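Local coordinates for conserved Archaeal protein (Sulfolobus acidocaldarius, PDB 4OPC) that reduces the double bonds of the geranylgeranyl chains of archaeal membrane lipid precursors, using a bound FAD cofactor, at residues V9-G14 / L30-V35. Sequence-based numbering, arbitrary orientation.
Sequences VLIIGG and LKILLV. With FDA (dihydroflavine-adenine dinucleotide), chain B.
Ile11 bonds to strand 32-35 through both its backbone N and its O: the N donates to Leu33 O at 2.8 Å, and the O accepts from Val35 N at 2.9 Å. Leu33 N to Val9 O and Gly13 N to Val35 O continue this parallel pairing, the latter just past the end of strand 9-12; Val9 N to Lys31 O, at 3.3 Å, is weak. Apolar contacts cover both faces of the sheet. On the face under helix 16-25, Ile11 CG2 meets Leu34 CD1 at 3.7 Å, while Ile11 CD1 reaches back to Ile32 CG2. With CG anti to the backbone N (chi1 -179°), Leu34 carries CD2 forward to 3.9 Å from Gly14 CA. With an alanine here CG and both methyls go, which is likely to open a gap beside Ile11 CG2 and Gly14 CA. On the other face Leu10 and Leu33 run side by side, CD1 to CD2 3.9 Å. Ile12 CG2 touches the adenine at FDA N1A, 3.5 Å away. At Gly13 a side chain would strike FDA O4B, the ribose ring oxygen, and jam against Ile12 O. This is the first beta-alpha-beta unit of a Rossmann-type dinucleotide fold, its backbone bonds and apolar faces consistent with a glycine turn held against the adenosine ribose of dihydro-FAD.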
# COMPACT_ATOMS: atom_id res chain seq x y z
N VAL A 9 22.75 9.89 0.45
CA VAL A 9 21.60 8.99 0.43
C VAL A 9 21.49 8.34 -0.94
O VAL A 9 21.65 9.02 -1.97
CB VAL A 9 20.29 9.76 0.72
CG1 VAL A 9 19.09 8.83 0.71
CG2 VAL A 9 20.39 10.48 2.06
N LEU A 10 21.21 7.03 -0.96
CA LEU A 10 20.86 6.32 -2.18
C LEU A 10 19.44 5.80 -2.07
O LEU A 10 19.12 5.05 -1.14
CB LEU A 10 21.82 5.15 -2.40
CG LEU A 10 21.43 4.14 -3.49
CD1 LEU A 10 21.45 4.79 -4.88
CD2 LEU A 10 22.36 2.95 -3.45
N ILE A 11 18.58 6.19 -3.02
CA ILE A 11 17.19 5.73 -3.03
C ILE A 11 17.06 4.72 -4.15
O ILE A 11 17.41 5.01 -5.30
CB ILE A 11 16.20 6.89 -3.26
CG1 ILE A 11 16.40 7.97 -2.18
CG2 ILE A 11 14.75 6.38 -3.26
CD1 ILE A 11 15.73 9.31 -2.51
N ILE A 12 16.60 3.52 -3.79
CA ILE A 12 16.49 2.44 -4.76
C ILE A 12 15.02 2.22 -5.08
O ILE A 12 14.27 1.68 -4.26
CB ILE A 12 17.11 1.14 -4.25
CG1 ILE A 12 18.56 1.37 -3.79
CG2 ILE A 12 17.06 0.07 -5.33
CD1 ILE A 12 19.18 0.14 -3.16
N GLY A 13 14.63 2.69 -6.26
CA GLY A 13 13.25 2.64 -6.71
C GLY A 13 12.65 4.02 -6.76
O GLY A 13 12.83 4.83 -5.84
N GLY A 14 11.93 4.30 -7.84
CA GLY A 14 11.38 5.63 -8.07
C GLY A 14 9.88 5.67 -8.29
O GLY A 14 9.41 6.55 -9.00
N LEU A 30 21.87 18.03 0.46
CA LEU A 30 22.36 16.66 0.50
C LEU A 30 22.71 16.18 -0.90
O LEU A 30 22.16 16.67 -1.89
CB LEU A 30 21.31 15.72 1.10
CG LEU A 30 20.98 15.89 2.59
CD1 LEU A 30 19.82 14.99 2.96
CD2 LEU A 30 22.19 15.59 3.47
N LYS A 31 23.64 15.24 -0.99
CA LYS A 31 23.98 14.62 -2.27
C LYS A 31 23.21 13.31 -2.35
O LYS A 31 23.51 12.35 -1.63
CB LYS A 31 25.48 14.37 -2.39
CG LYS A 31 25.91 13.94 -3.79
CD LYS A 31 27.41 13.72 -3.88
CE LYS A 31 27.80 13.22 -5.26
NZ LYS A 31 27.39 14.17 -6.33
N ILE A 32 22.18 13.28 -3.20
CA ILE A 32 21.23 12.18 -3.25
C ILE A 32 21.20 11.59 -4.64
O ILE A 32 21.17 12.32 -5.63
CB ILE A 32 19.81 12.67 -2.90
CG1 ILE A 32 19.81 13.37 -1.54
CG2 ILE A 32 18.80 11.51 -2.93
CD1 ILE A 32 18.58 14.23 -1.29
N LEU A 33 21.23 10.26 -4.71
CA LEU A 33 21.06 9.54 -5.96
C LEU A 33 19.83 8.65 -5.86
O LEU A 33 19.69 7.89 -4.89
CB LEU A 33 22.28 8.66 -6.24
CG LEU A 33 22.19 7.77 -7.49
CD1 LEU A 33 22.03 8.60 -8.76
CD2 LEU A 33 23.40 6.86 -7.59
N LEU A 34 18.96 8.74 -6.85
CA LEU A 34 17.88 7.76 -6.97
C LEU A 34 18.09 6.96 -8.24
O LEU A 34 18.43 7.51 -9.29
CB LEU A 34 16.51 8.45 -6.99
CG LEU A 34 15.25 7.59 -7.08
CD1 LEU A 34 14.10 8.29 -6.37
CD2 LEU A 34 14.85 7.30 -8.53
N VAL A 35 17.88 5.65 -8.14
CA VAL A 35 17.98 4.77 -9.30
C VAL A 35 16.67 4.02 -9.51
O VAL A 35 15.94 3.74 -8.54
CB VAL A 35 19.14 3.76 -9.18
CG1 VAL A 35 20.48 4.49 -9.04
CG2 VAL A 35 18.92 2.79 -8.01
PA FDA B . 6.41 0.46 -7.05
O1A FDA B . 6.34 -0.99 -7.36
O2A FDA B . 5.38 1.37 -7.72
O5B FDA B . 7.84 1.00 -7.44
C5B FDA B . 9.02 0.21 -7.17
C4B FDA B . 10.09 0.67 -8.13
O4B FDA B . 11.34 0.05 -7.78
C3B FDA B . 9.83 0.32 -9.60
O3B FDA B . 9.79 1.50 -10.41
C2B FDA B . 10.97 -0.66 -9.96
O2B FDA B . 11.41 -0.52 -11.30
C1B FDA B . 12.05 -0.25 -8.96
N9A FDA B . 13.04 -1.26 -8.60
C8A FDA B . 12.80 -2.48 -8.02
N7A FDA B . 13.89 -3.15 -7.73
C5A FDA B . 14.91 -2.31 -8.13
C6A FDA B . 16.31 -2.41 -8.04
N6A FDA B . 16.95 -3.43 -7.46
N1A FDA B . 17.04 -1.37 -8.49
C2A FDA B . 16.41 -0.33 -9.04
N3A FDA B . 15.10 -0.10 -9.14
C4A FDA B . 14.40 -1.12 -8.64
N1 FDA B . -2.98 1.88 -4.48
C2 FDA B . -3.71 3.05 -4.43
O2 FDA B . -3.40 3.96 -3.67
N3 FDA B . -4.77 3.16 -5.29
C4 FDA B . -5.27 2.19 -6.13
O4 FDA B . -6.15 2.48 -6.94
C4X FDA B . -4.53 0.99 -6.10
N5 FDA B . -4.90 -0.04 -6.92
C5X FDA B . -4.03 -1.08 -7.17
C6 FDA B . -4.28 -1.97 -8.20
C7 FDA B . -3.37 -2.97 -8.53
C7M FDA B . -3.63 -3.83 -9.74
C8 FDA B . -2.20 -3.11 -7.78
C8M FDA B . -1.16 -4.15 -8.15
C9 FDA B . -1.95 -2.23 -6.72
C9A FDA B . -2.84 -1.20 -6.43
N10 FDA B . -2.60 -0.26 -5.40
C10 FDA B . -3.38 0.88 -5.33
C1' FDA B . -1.36 -0.29 -4.59
C2' FDA B . -0.32 0.70 -5.15
O2' FDA B . -0.24 0.59 -6.58
C3' FDA B . 1.06 0.42 -4.56
O3' FDA B . 0.92 0.28 -3.16
C4' FDA B . 2.11 1.52 -4.79
O4' FDA B . 2.15 1.94 -6.16
C5' FDA B . 3.48 1.08 -4.34
O5' FDA B . 4.45 2.09 -4.67
P FDA B . 6.00 1.79 -4.45
O1P FDA B . 6.72 3.01 -4.85
O2P FDA B . 6.27 1.21 -3.07
O3P FDA B . 6.33 0.58 -5.45